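Local coordinates for protein heroin esterase (Rhodococcus sp., PDB 1LZL) that probably hydrolyses the acetyl ester groups of heroin, acting as an acetyl esterase of the alpha/beta hydrolase fold, at residues 88-93 with 216-221; 164-169 with 184-189; 169-174 with 241-246; 191-196 with 237-242; 197-202 with 262-267. One frame throughout, in Å; residues are numbered along the deposited sequence.

Contacts 2 and 3 both use helix 161-176, with centres 11 Å apart, and share Thr169; contacts 1, 4 and 5 join loops and helices around it. Contact 4 touches both, as Pro240 packs on Ala167 and Leu171. Contact 1 meets contact 4 where Trp218 CH2 lies 3.2 Å from Ala238 O, and contact 2 where Tyr221 lies against Leu165. Contacts 4 and 5 are tied by Glu265 OE2, which accepts from Leu191 N at 2.8 Å and Asp192 N at 3.0 Å. The probable triad, Ser160, Asp260 and His290, is touched by Leu262 of contact 5. Contact 3 does not touch contacts 1 or 5, its centre about 20 Å from theirs.

Contact 1: residues 88-93 with 216-221; sequences GGFAIG and LSWKYY
Gly89 offers its carbonyl to helix 211-222: its O lies 2.6 Å from Ser217 OG, and the one hydroxyl proton of Ser217 can reach either Gly89 O or Glu190 OE2. Gly88 and Gly89 belong to an HGGG sequence, which in the hormone-sensitive lipase family forms the oxyanion hole and probably does so here. The loop is folded tightly at this point, since Gly88 O accepts from both Ala91 N and Ile92 N. Phe90 comes next and contributes the largest share of the contact. With CG anti to its carbonyl carbon (chi1 -56°), the ring is directed into the helix and lies flat on Tyr221, the planes 7° apart and the centroids 3.8 Å from each other. Tyr221 CD2 sits 3.5 Å above the middle of the Phe90 ring. The outer rim of the same ring, CE2 and CZ, points at the face of Trp218 in an edge-to-face pair with planes at 59°, Phe90 CZ being 3.9 Å from Trp218 CH2. With an alanine in place of Phe90, Tyr221 would probably lose its stacking partner and a gap would open in front of the Trp218 face. Ala91 then turns its methyl to Tyr220, Ala91 CB to Tyr220 CD2 3.9 Å. Tyr220 OH is bonded farther off, to Phe23 O. The aromatic cluster is closed in by helix 161-176, where Phe90 meets Ala161 and Leu165, and by helix 128-142, on which Tyr221 rests, while helix 26-41 packs against Ala91 and Ile92.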
# COMPACT_ATOMS: atom_id res chain seq x y z
N GLY A 88 -1.06 4.88 5.60
CA GLY A 88 -1.58 5.72 6.70
C GLY A 88 -1.94 4.89 7.91
O GLY A 88 -2.77 5.28 8.77
N GLY A 89 -1.31 3.73 8.10
CA GLY A 89 -1.51 2.97 9.31
C GLY A 89 -2.92 2.50 9.58
O GLY A 89 -3.25 2.17 10.73
N PHE A 90 -3.75 2.39 8.55
CA PHE A 90 -5.17 1.95 8.61
C PHE A 90 -6.06 3.07 9.14
O PHE A 90 -7.30 2.94 9.03
CB PHE A 90 -5.40 0.69 9.45
CG PHE A 90 -4.59 -0.52 9.02
CD1 PHE A 90 -4.79 -1.14 7.79
CD2 PHE A 90 -3.60 -1.06 9.83
CE1 PHE A 90 -4.02 -2.24 7.41
CE2 PHE A 90 -2.85 -2.17 9.48
CZ PHE A 90 -3.05 -2.77 8.24
N ALA A 91 -5.51 4.15 9.69
CA ALA A 91 -6.36 5.14 10.38
C ALA A 91 -6.26 6.54 9.84
O ALA A 91 -7.06 7.41 10.27
CB ALA A 91 -6.03 5.11 11.89
N ILE A 92 -5.28 6.80 8.96
CA ILE A 92 -5.17 8.15 8.38
C ILE A 92 -4.98 8.07 6.87
O ILE A 92 -4.73 6.95 6.36
CB ILE A 92 -3.99 8.97 9.00
CG1 ILE A 92 -2.60 8.58 8.54
CG2 ILE A 92 -4.13 8.95 10.52
CD1 ILE A 92 -1.51 9.35 9.31
N GLY A 93 -5.11 9.19 6.17
CA GLY A 93 -4.85 9.22 4.73
C GLY A 93 -6.13 9.16 3.93
O GLY A 93 -7.20 8.72 4.38
N LEU A 216 -0.53 1.14 18.11
CA LEU A 216 -1.77 1.92 17.99
C LEU A 216 -2.44 1.61 16.66
O LEU A 216 -3.69 1.50 16.59
CB LEU A 216 -1.51 3.43 18.10
CG LEU A 216 -1.37 3.99 19.54
CD1 LEU A 216 -0.92 2.91 20.49
CD2 LEU A 216 -0.50 5.21 19.49
N SER A 217 -1.67 1.42 15.61
CA SER A 217 -2.26 1.19 14.26
C SER A 217 -3.02 -0.11 14.25
O SER A 217 -4.17 -0.16 13.80
CB SER A 217 -1.11 1.16 13.27
OG SER A 217 -1.45 0.68 11.96
N TRP A 218 -2.42 -1.19 14.76
CA TRP A 218 -3.17 -2.45 14.74
C TRP A 218 -4.36 -2.43 15.69
O TRP A 218 -5.38 -3.05 15.43
CB TRP A 218 -2.23 -3.61 15.06
CG TRP A 218 -1.34 -3.92 13.86
CD1 TRP A 218 -0.01 -3.58 13.69
CD2 TRP A 218 -1.75 -4.64 12.70
NE1 TRP A 218 0.45 -4.05 12.46
CE2 TRP A 218 -0.62 -4.70 11.85
CE3 TRP A 218 -2.94 -5.22 12.27
CZ2 TRP A 218 -0.65 -5.32 10.61
CZ3 TRP A 218 -2.99 -5.87 11.03
CH2 TRP A 218 -1.84 -5.92 10.21
N LYS A 219 -4.22 -1.74 16.82
CA LYS A 219 -5.36 -1.63 17.76
C LYS A 219 -6.51 -0.87 17.11
O LYS A 219 -7.66 -1.31 17.20
CB LYS A 219 -4.88 -0.96 19.05
CG LYS A 219 -5.95 -0.82 20.13
CD LYS A 219 -6.57 -2.20 20.35
CE LYS A 219 -7.57 -2.30 21.48
NZ LYS A 219 -7.89 -3.73 21.74
N TYR A 220 -6.27 0.25 16.44
CA TYR A 220 -7.33 0.96 15.73
C TYR A 220 -7.99 0.06 14.69
O TYR A 220 -9.23 0.06 14.58
CB TYR A 220 -6.77 2.19 15.01
CG TYR A 220 -6.31 3.28 15.94
CD1 TYR A 220 -6.96 3.51 17.15
CD2 TYR A 220 -5.26 4.08 15.58
CE1 TYR A 220 -6.48 4.55 17.96
CE2 TYR A 220 -4.77 5.12 16.37
CZ TYR A 220 -5.41 5.34 17.56
OH TYR A 220 -4.95 6.35 18.37
N TYR A 221 -7.18 -0.67 13.93
CA TYR A 221 -7.73 -1.47 12.82
C TYR A 221 -8.53 -2.68 13.28
O TYR A 221 -9.60 -2.99 12.76
CB TYR A 221 -6.52 -1.95 12.00
CG TYR A 221 -6.82 -2.68 10.71
CD1 TYR A 221 -7.88 -2.32 9.87
CD2 TYR A 221 -6.01 -3.73 10.33
CE1 TYR A 221 -8.10 -3.03 8.70
CE2 TYR A 221 -6.21 -4.45 9.16
CZ TYR A 221 -7.28 -4.07 8.35
OH TYR A 221 -7.51 -4.75 7.15

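Contact 2: residues 164-169 with 184-189; sequences GLAAGT and QFLEIP
Gln184 reaches from its strand toward Ala167 on helix 161-176. Its CB and CG form a straight arm, CG being anti to the backbone N (chi1 175°), and this carries the amide to the helix. At the tip OE1 rests 3.4 Å from Ala167 CA and 3.8 Å from Ala167 CB. The oxygen accepts from a water at 2.7 Å, and that water also donates to Ala167 O at 3.0 Å, so the amide and a helix carbonyl are bridged. The other branch, NE2, turns away to Thr252 OG1 on the next strand, which fixes the rotation of the amide. Strand 183-187 is the second strand of a beta-alpha-beta crossover that begins with strand 153-159 and the probable nucleophile elbow; the axes of 164-169 and 184-187 approach to 8.2 Å at 153°, nearly antiparallel. Ala166 and Ala167 are the small residues that meet Leu186. Leu186 packs its two methyls on these alanines, CD2 lying 3.8 Å from Ala166 CB and CD1 4.1 Å from Ala167 CB. Farther along, past the end of the strand, Pro189 CB lies 4.3 Å from Gly164 N.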
# COMPACT_ATOMS: atom_id res chain seq x y z
N GLY A 164 -0.48 -3.77 3.30
CA GLY A 164 -1.15 -4.86 4.03
C GLY A 164 -2.54 -5.14 3.50
O GLY A 164 -2.92 -6.28 3.25
N LEU A 165 -3.29 -4.08 3.23
CA LEU A 165 -4.61 -4.24 2.60
C LEU A 165 -4.49 -4.88 1.21
O LEU A 165 -5.31 -5.73 0.87
CB LEU A 165 -5.28 -2.88 2.48
CG LEU A 165 -5.69 -2.20 3.80
CD1 LEU A 165 -6.07 -0.74 3.59
CD2 LEU A 165 -6.84 -2.93 4.46
N ALA A 166 -3.46 -4.49 0.43
CA ALA A 166 -3.24 -5.13 -0.88
C ALA A 166 -2.97 -6.62 -0.70
O ALA A 166 -3.58 -7.48 -1.36
CB ALA A 166 -2.06 -4.42 -1.52
N ALA A 167 -2.04 -6.96 0.19
CA ALA A 167 -1.71 -8.38 0.41
C ALA A 167 -2.93 -9.14 0.91
O ALA A 167 -3.15 -10.30 0.48
CB ALA A 167 -0.56 -8.50 1.39
N GLY A 168 -3.75 -8.58 1.77
CA GLY A 168 -4.95 -9.25 2.23
C GLY A 168 -5.99 -9.41 1.13
O GLY A 168 -6.65 -10.48 1.04
N THR A 169 -6.13 -8.36 0.31
CA THR A 169 -7.02 -8.43 -0.84
C THR A 169 -6.55 -9.49 -1.83
O THR A 169 -7.40 -10.21 -2.41
CB THR A 169 -7.05 -7.05 -1.53
OG1 THR A 169 -7.63 -6.13 -0.56
CG2 THR A 169 -7.96 -7.09 -2.75
N GLN A 184 1.30 -8.41 -7.94
CA GLN A 184 1.13 -7.85 -6.60
C GLN A 184 2.26 -6.91 -6.27
O GLN A 184 3.41 -7.34 -6.35
CB GLN A 184 1.05 -9.04 -5.62
CG GLN A 184 0.99 -8.58 -4.17
CD GLN A 184 0.78 -9.70 -3.18
OE1 GLN A 184 -0.03 -9.55 -2.27
NE2 GLN A 184 1.52 -10.80 -3.36
N PHE A 185 1.98 -5.67 -5.85
CA PHE A 185 3.03 -4.68 -5.62
C PHE A 185 2.91 -4.17 -4.18
O PHE A 185 1.92 -3.46 -3.88
CB PHE A 185 2.89 -3.55 -6.66
CG PHE A 185 3.95 -2.49 -6.50
CD1 PHE A 185 3.84 -1.41 -5.63
CD2 PHE A 185 5.11 -2.60 -7.25
CE1 PHE A 185 4.86 -0.50 -5.50
CE2 PHE A 185 6.13 -1.66 -7.13
CZ PHE A 185 6.02 -0.61 -6.25
N LEU A 186 3.89 -4.50 -3.37
CA LEU A 186 3.83 -4.21 -1.95
C LEU A 186 4.95 -3.27 -1.54
O LEU A 186 6.13 -3.71 -1.50
CB LEU A 186 3.90 -5.54 -1.15
CG LEU A 186 2.83 -6.57 -1.54
CD1 LEU A 186 2.97 -7.82 -0.68
CD2 LEU A 186 1.40 -6.01 -1.43
N GLU A 187 4.65 -2.02 -1.24
CA GLU A 187 5.72 -1.10 -0.86
C GLU A 187 5.70 -0.87 0.63
O GLU A 187 4.64 -0.46 1.14
CB GLU A 187 5.47 0.21 -1.65
CG GLU A 187 6.43 1.34 -1.45
CD GLU A 187 6.23 2.48 -2.47
OE1 GLU A 187 5.14 2.63 -3.04
OE2 GLU A 187 7.26 3.21 -2.65
N ILE A 188 6.82 -1.10 1.29
CA ILE A 188 6.95 -0.97 2.76
C ILE A 188 5.69 -1.49 3.47
O ILE A 188 5.08 -0.84 4.29
CB ILE A 188 7.35 0.44 3.18
CG1 ILE A 188 6.39 1.60 2.78
CG2 ILE A 188 8.75 0.73 2.66
CD1 ILE A 188 6.81 3.00 3.22
N PRO A 189 5.25 -2.73 3.14
CA PRO A 189 3.94 -3.15 3.64
C PRO A 189 3.85 -3.39 5.14
O PRO A 189 4.84 -3.84 5.74
CB PRO A 189 3.72 -4.51 2.90
CG PRO A 189 5.12 -5.01 2.65
CD PRO A 189 5.91 -3.76 2.29
O HOH W 1 -0.60 -11.52 -0.47

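Contact 3: residues 169-174 with 241-246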
# COMPACT_ATOMS: atom_id res chain seq x y z
N THR A 169 -6.13 -8.36 0.31
CA THR A 169 -7.02 -8.43 -0.84
C THR A 169 -6.55 -9.49 -1.83
O THR A 169 -7.40 -10.21 -2.41
CB THR A 169 -7.05 -7.05 -1.53
OG1 THR A 169 -7.63 -6.13 -0.56
CG2 THR A 169 -7.96 -7.09 -2.75
N VAL A 170 -5.26 -9.63 -2.04
CA VAL A 170 -4.73 -10.64 -2.98
C VAL A 170 -4.91 -12.04 -2.41
O VAL A 170 -5.30 -12.93 -3.19
CB VAL A 170 -3.27 -10.31 -3.32
CG1 VAL A 170 -2.58 -11.50 -4.02
CG2 VAL A 170 -3.20 -9.05 -4.18
N LEU A 171 -4.74 -12.25 -1.12
CA LEU A 171 -5.07 -13.52 -0.48
C LEU A 171 -6.56 -13.83 -0.69
O LEU A 171 -6.90 -14.96 -1.08
CB LEU A 171 -4.75 -13.56 1.02
CG LEU A 171 -3.25 -13.75 1.27
CD1 LEU A 171 -2.90 -13.25 2.67
CD2 LEU A 171 -2.89 -15.23 1.08
N LYS A 172 -7.42 -12.85 -0.43
CA LYS A 172 -8.86 -13.04 -0.55
C LYS A 172 -9.23 -13.36 -1.98
O LYS A 172 -10.07 -14.28 -2.24
CB LYS A 172 -9.59 -11.77 -0.04
CG LYS A 172 -11.11 -11.99 -0.07
CD LYS A 172 -11.77 -10.94 0.84
CE LYS A 172 -11.65 -11.43 2.29
NZ LYS A 172 -12.92 -12.04 2.82
N ALA A 173 -8.63 -12.71 -2.96
CA ALA A 173 -8.91 -12.93 -4.39
C ALA A 173 -8.55 -14.36 -4.79
O ALA A 173 -9.34 -15.05 -5.46
CB ALA A 173 -8.21 -11.89 -5.26
N ARG A 174 -7.37 -14.80 -4.31
CA ARG A 174 -7.00 -16.18 -4.61
C ARG A 174 -7.97 -17.16 -4.01
O ARG A 174 -8.45 -18.09 -4.68
CB ARG A 174 -5.57 -16.44 -4.09
CG ARG A 174 -5.15 -17.87 -4.34
CD ARG A 174 -4.03 -18.31 -3.45
NE ARG A 174 -4.42 -18.33 -2.05
CZ ARG A 174 -3.58 -18.52 -1.01
NH1 ARG A 174 -2.26 -18.72 -1.19
NH2 ARG A 174 -4.09 -18.50 0.21
N SER A 241 0.87 -11.80 7.24
CA SER A 241 1.98 -12.62 7.74
C SER A 241 1.48 -13.87 8.47
O SER A 241 2.27 -14.83 8.58
CB SER A 241 2.83 -11.78 8.69
OG SER A 241 3.40 -10.65 8.02
N ARG A 242 0.26 -13.84 8.99
CA ARG A 242 -0.29 -15.06 9.65
C ARG A 242 -0.71 -16.12 8.66
O ARG A 242 -1.00 -17.27 9.07
CB ARG A 242 -1.45 -14.64 10.54
CG ARG A 242 -0.98 -13.83 11.76
CD ARG A 242 -2.21 -13.45 12.58
NE ARG A 242 -1.95 -12.66 13.77
CZ ARG A 242 -2.06 -13.11 15.02
NH1 ARG A 242 -2.40 -14.38 15.25
NH2 ARG A 242 -1.83 -12.32 16.04
N ALA A 243 -0.77 -15.84 7.37
CA ALA A 243 -1.15 -16.94 6.48
C ALA A 243 -0.08 -18.01 6.35
O ALA A 243 1.08 -17.67 6.24
CB ALA A 243 -1.35 -16.36 5.08
N THR A 244 -0.46 -19.27 6.31
CA THR A 244 0.48 -20.36 6.18
C THR A 244 0.59 -20.91 4.76
O THR A 244 1.58 -21.56 4.41
CB THR A 244 0.08 -21.53 7.13
OG1 THR A 244 -1.28 -21.90 6.85
CG2 THR A 244 0.18 -21.06 8.56
N ASP A 245 -0.38 -20.69 3.90
CA ASP A 245 -0.28 -21.17 2.53
C ASP A 245 -0.19 -19.96 1.59
O ASP A 245 -1.18 -19.26 1.37
CB ASP A 245 -1.46 -22.05 2.15
CG ASP A 245 -1.54 -22.29 0.65
OD1 ASP A 245 -0.47 -22.39 0.00
OD2 ASP A 245 -2.67 -22.36 0.12
N LEU A 246 1.03 -19.71 1.10
CA LEU A 246 1.26 -18.63 0.15
C LEU A 246 1.37 -19.12 -1.29
O LEU A 246 1.72 -18.36 -2.18
CB LEU A 246 2.52 -17.82 0.54
CG LEU A 246 2.45 -17.22 1.94
CD1 LEU A 246 3.72 -16.43 2.27
CD2 LEU A 246 1.21 -16.32 2.07
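Leu171 and Leu246 mark the nearest approach of the two backbones, their CA atoms 8.2 Å apart. Residues 169-174 are regular helix, part of 161-176, whereas 241-246 leaves a short 3-10 turn and continues as a loop toward strand 252-257. At that spacing side chains make the contact. Arg174 does the polar work. Its chain bends at chi3 (64°), which presents the guanidinium end-on to the backbone of Asp245: NH1 donates to Asp245 O at 2.8 Å with an N-H...O angle of 158°, and NH2 reaches the same oxygen at 3.2 Å on a more bent path. Both nitrogens come from one face of the carbonyl, the nearer one well above its plane, while the oxygen itself lies in the guanidinium plane. NH1 also donates to Thr247 O, so the arginine holds two carbonyls of the loop. The carboxylate of Asp245 lies over a guanidinium face, its plane only 15° from that of Arg174; Asp245 OD2 is 3.9 Å from Arg174 NH1, a long salt bridge of charges alone, and OD1 bonds to Thr247 OG1. Beside the polar group, Leu171 supplies the apolar part, CD1 meeting Ala243 CB at 4.2 Å and CD2 meeting Leu246 CD2 at 4.4 Å; Tyr269 of helix 263-275 touches both leucines. This is peripheral packing of an alpha/beta hydrolase fold: the later half of the helix that follows the probable nucleophile elbow is tied, through an arginine gripping main-chain carbonyls, to the loop that feeds the next strand of the sheet.

Contact 4: residues 191-196 with 237-242; sequences LDDRLE and YAAPSR
An Asx turn and a 3-10 turn meet here, joining the loop after strand 183-187 to the loop before strand 252-257 of the alpha/beta hydrolase fold: Leu191 O accepts from Ser241 N at 3.1 Å, and Leu191 CD2 rests 4.0 Å from Pro240 CB. Asp193 and Arg242 form a side-on salt bridge with their planes nearly coplanar. Arg242 NE meets Asp193 OD1 at 2.7 Å and NH2 meets OD2 at 2.9 Å, both on syn lone pairs; Tyr226 OH is a further partner of OD2. Arg194 makes a second side-on pair within its own loop, NE donating to Asp192 OD1 at 2.8 Å. That oxygen also takes Arg194 N from above its plane, which closes the Asx turn. The two arginines lie over each other, each guanidinium covered by the other's aliphatic chain, and the flanking carboxylates probably offset the like charges. Were Arg194 an alanine, the Asp192 carboxylate would probably lose its charge partner and Arg242 the chain lying over one guanidinium face. In this stack Arg242 CG stands 3.9 Å above the centre of the Arg194 guanidinium, with Glu196 OE2 over the opposite face.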
# COMPACT_ATOMS: atom_id res chain seq x y z
N LEU A 191 2.19 -5.80 7.62
CA LEU A 191 1.67 -7.16 7.36
C LEU A 191 1.39 -8.00 8.61
O LEU A 191 0.64 -8.96 8.56
CB LEU A 191 2.68 -7.95 6.50
CG LEU A 191 2.94 -7.41 5.09
CD1 LEU A 191 4.21 -8.04 4.53
CD2 LEU A 191 1.74 -7.64 4.19
N ASP A 192 2.05 -7.65 9.73
CA ASP A 192 2.03 -8.57 10.89
C ASP A 192 1.71 -7.83 12.17
O ASP A 192 2.47 -6.94 12.55
CB ASP A 192 3.45 -9.19 10.96
CG ASP A 192 3.52 -10.39 11.90
OD1 ASP A 192 2.58 -10.50 12.73
OD2 ASP A 192 4.47 -11.19 11.84
N ASP A 193 0.60 -8.17 12.82
CA ASP A 193 0.18 -7.44 14.02
C ASP A 193 1.00 -7.85 15.23
O ASP A 193 0.87 -7.20 16.26
CB ASP A 193 -1.30 -7.69 14.32
CG ASP A 193 -1.55 -9.17 14.53
OD1 ASP A 193 -1.31 -9.99 13.63
OD2 ASP A 193 -1.98 -9.49 15.66
N ARG A 194 1.79 -8.90 15.11
CA ARG A 194 2.39 -9.48 16.34
C ARG A 194 3.57 -8.68 16.80
O ARG A 194 3.95 -8.82 18.00
CB ARG A 194 2.78 -10.93 16.06
CG ARG A 194 1.56 -11.79 15.87
CD ARG A 194 1.84 -13.12 15.25
NE ARG A 194 2.43 -13.04 13.92
CZ ARG A 194 2.72 -14.07 13.15
NH1 ARG A 194 2.48 -15.33 13.51
NH2 ARG A 194 3.25 -13.83 11.95
N LEU A 195 4.21 -7.85 16.01
CA LEU A 195 5.28 -6.94 16.49
C LEU A 195 6.44 -7.68 17.15
O LEU A 195 6.99 -7.19 18.14
CB LEU A 195 4.70 -5.81 17.37
CG LEU A 195 3.39 -5.18 16.87
CD1 LEU A 195 2.98 -3.98 17.74
CD2 LEU A 195 3.49 -4.75 15.42
N GLU A 196 6.77 -8.85 16.58
CA GLU A 196 7.81 -9.69 17.22
C GLU A 196 9.10 -9.79 16.45
O GLU A 196 10.07 -10.40 16.94
CB GLU A 196 7.26 -11.11 17.43
CG GLU A 196 6.84 -11.93 16.21
CD GLU A 196 5.96 -13.12 16.55
OE1 GLU A 196 5.61 -13.34 17.75
OE2 GLU A 196 5.60 -13.91 15.64
N TYR A 237 -6.56 -12.14 6.34
CA TYR A 237 -6.77 -11.00 5.46
C TYR A 237 -6.47 -9.68 6.19
O TYR A 237 -6.27 -8.66 5.50
CB TYR A 237 -8.18 -11.00 4.90
CG TYR A 237 -8.55 -12.35 4.31
CD1 TYR A 237 -7.84 -12.91 3.28
CD2 TYR A 237 -9.63 -13.08 4.79
CE1 TYR A 237 -8.15 -14.13 2.72
CE2 TYR A 237 -9.96 -14.32 4.26
CZ TYR A 237 -9.24 -14.84 3.21
OH TYR A 237 -9.56 -16.09 2.71
N ALA A 238 -6.47 -9.68 7.52
CA ALA A 238 -6.09 -8.55 8.34
C ALA A 238 -4.57 -8.48 8.44
O ALA A 238 -3.99 -7.40 8.31
CB ALA A 238 -6.70 -8.64 9.74
N ALA A 239 -3.94 -9.63 8.73
CA ALA A 239 -2.50 -9.69 8.96
C ALA A 239 -1.93 -10.81 8.09
O ALA A 239 -1.84 -11.97 8.56
CB ALA A 239 -2.19 -9.96 10.45
N PRO A 240 -1.64 -10.52 6.84
CA PRO A 240 -1.18 -11.54 5.89
C PRO A 240 0.01 -12.34 6.38
O PRO A 240 0.15 -13.51 5.96
CB PRO A 240 -0.85 -10.70 4.65
CG PRO A 240 -1.87 -9.57 4.72
CD PRO A 240 -1.90 -9.21 6.17
N SER A 241 0.87 -11.80 7.24
CA SER A 241 1.98 -12.62 7.74
C SER A 241 1.48 -13.87 8.47
O SER A 241 2.27 -14.83 8.58
CB SER A 241 2.83 -11.78 8.69
OG SER A 241 3.40 -10.65 8.02
N ARG A 242 0.26 -13.84 8.99
CA ARG A 242 -0.29 -15.06 9.65
C ARG A 242 -0.71 -16.12 8.66
O ARG A 242 -1.00 -17.27 9.07
CB ARG A 242 -1.45 -14.64 10.54
CG ARG A 242 -0.98 -13.83 11.76
CD ARG A 242 -2.21 -13.45 12.58
NE ARG A 242 -1.95 -12.66 13.77
CZ ARG A 242 -2.06 -13.11 15.02
NH1 ARG A 242 -2.40 -14.38 15.25
NH2 ARG A 242 -1.83 -12.32 16.04

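Contact 5: residues 197-202 with 262-267; sequences TVSMTN and LRDEGI
Ser199 and Asp264 face each other across two antiparallel helices and exchange hydrogen bonds: Ser199 N donates to Asp264 OD2 at 2.8 Å, and Asp264 N to Ser199 OG at 3.1 Å. The axes of segments 198-202 and 263-267 run at 171° to each other. Ser199 OG stands between the backbone N and the carbonyl carbon (chi1 57°), which directs it at Asp264 N; its hydroxyl is also bonded to Pro261 O. The carboxylate is met by Ser199 N from well above its plane, and this amide at the start of helix 198-202 probably favours its negative charge. Its second oxygen, OD1, is gripped from the side by NE and NH2 of Arg263, each at 2.8 Å. The guanidinium thus held in place presents one face to Ser199 CB, 3.6 Å above the plane. Thr197 slides past Asp264 in the opposite direction, CB to CB 3.5 Å. Its OG1 caps helix 198-202 by accepting from Met200 N, and donates to a water that also takes Glu265 N and donates to Glu265 OE1, while Glu265 OE2 accepts from Leu191 N. Met200 and Leu262 lie side by side and point the same way, Met200 CE touching Leu262 CD2 at 3.6 Å. Around this pair, Met200 packs on Ala214 of helix 211-222 and Leu262 on His290, while Leu262 N bonds to Asp260 OD1, Asp260 and His290 belonging to the probable triad. Farther along, Arg263 and Ile267 of helix 263-275 lie on strands 252-257 and 280-285.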
# COMPACT_ATOMS: atom_id res chain seq x y z
N THR A 197 9.17 -9.20 15.27
CA THR A 197 10.45 -9.17 14.56
C THR A 197 11.46 -8.28 15.27
O THR A 197 11.13 -7.36 16.03
CB THR A 197 10.22 -8.64 13.12
OG1 THR A 197 9.66 -7.33 13.24
CG2 THR A 197 9.31 -9.55 12.33
N VAL A 198 12.74 -8.51 14.94
CA VAL A 198 13.77 -7.61 15.52
C VAL A 198 13.54 -6.17 15.14
O VAL A 198 13.66 -5.27 16.02
CB VAL A 198 15.18 -8.03 15.06
CG1 VAL A 198 16.23 -7.04 15.53
CG2 VAL A 198 15.46 -9.43 15.59
N SER A 199 13.21 -5.84 13.88
CA SER A 199 13.04 -4.41 13.59
C SER A 199 11.88 -3.81 14.42
O SER A 199 11.94 -2.63 14.74
CB SER A 199 12.89 -4.18 12.10
OG SER A 199 11.80 -4.92 11.52
N MET A 200 10.88 -4.67 14.65
CA MET A 200 9.71 -4.15 15.38
C MET A 200 10.04 -4.01 16.86
O MET A 200 9.45 -3.11 17.52
CB MET A 200 8.53 -5.04 15.16
CG MET A 200 7.14 -4.57 14.96
SD MET A 200 6.80 -2.84 14.77
CE MET A 200 6.10 -2.82 13.11
N THR A 201 10.92 -4.84 17.41
CA THR A 201 11.29 -4.64 18.82
C THR A 201 12.33 -3.52 18.98
O THR A 201 12.32 -2.93 20.08
CB THR A 201 11.87 -5.90 19.49
OG1 THR A 201 13.09 -6.31 18.84
CG2 THR A 201 10.89 -7.08 19.43
N ASN A 202 13.18 -3.27 17.99
CA ASN A 202 14.30 -2.36 18.18
C ASN A 202 14.07 -0.95 17.67
O ASN A 202 14.77 0.00 18.12
CB ASN A 202 15.56 -2.92 17.48
CG ASN A 202 16.10 -4.17 18.12
OD1 ASN A 202 15.54 -4.93 18.92
ND2 ASN A 202 17.32 -4.50 17.69
N LEU A 262 8.79 -1.96 9.97
CA LEU A 262 8.13 -2.95 9.10
C LEU A 262 9.12 -3.74 8.27
O LEU A 262 8.71 -4.68 7.54
CB LEU A 262 7.17 -2.21 8.17
CG LEU A 262 6.05 -1.41 8.85
CD1 LEU A 262 5.23 -0.65 7.82
CD2 LEU A 262 5.18 -2.34 9.67
N ARG A 263 10.41 -3.40 8.31
CA ARG A 263 11.36 -4.02 7.37
C ARG A 263 11.37 -5.53 7.47
O ARG A 263 11.28 -6.25 6.46
CB ARG A 263 12.76 -3.44 7.72
CG ARG A 263 13.88 -4.00 6.85
CD ARG A 263 15.21 -3.67 7.58
NE ARG A 263 15.38 -4.54 8.73
CZ ARG A 263 16.16 -4.23 9.79
NH1 ARG A 263 16.81 -3.07 9.83
NH2 ARG A 263 16.24 -5.12 10.78
N ASP A 264 11.50 -6.07 8.69
CA ASP A 264 11.71 -7.51 8.77
C ASP A 264 10.44 -8.24 8.35
O ASP A 264 10.60 -9.29 7.67
CB ASP A 264 12.08 -7.94 10.19
CG ASP A 264 13.45 -7.47 10.64
OD1 ASP A 264 14.19 -6.84 9.86
OD2 ASP A 264 13.76 -7.72 11.82
N GLU A 265 9.23 -7.79 8.68
CA GLU A 265 8.06 -8.59 8.28
C GLU A 265 7.92 -8.57 6.78
O GLU A 265 7.42 -9.50 6.17
CB GLU A 265 6.82 -8.06 9.03
CG GLU A 265 6.32 -6.70 8.58
CD GLU A 265 5.51 -6.04 9.71
OE1 GLU A 265 6.10 -5.88 10.80
OE2 GLU A 265 4.31 -5.72 9.51
N GLY A 266 8.37 -7.48 6.11
CA GLY A 266 8.34 -7.41 4.66
C GLY A 266 9.30 -8.41 4.05
O GLY A 266 8.96 -9.20 3.15
N ILE A 267 10.56 -8.44 4.54
CA ILE A 267 11.54 -9.42 4.02
C ILE A 267 11.06 -10.84 4.30
O ILE A 267 11.15 -11.68 3.41
CB ILE A 267 12.93 -9.16 4.66
CG1 ILE A 267 13.48 -7.81 4.26
CG2 ILE A 267 13.93 -10.28 4.33
CD1 ILE A 267 14.74 -7.36 4.98
O HOH W 2 8.70 -6.06 10.94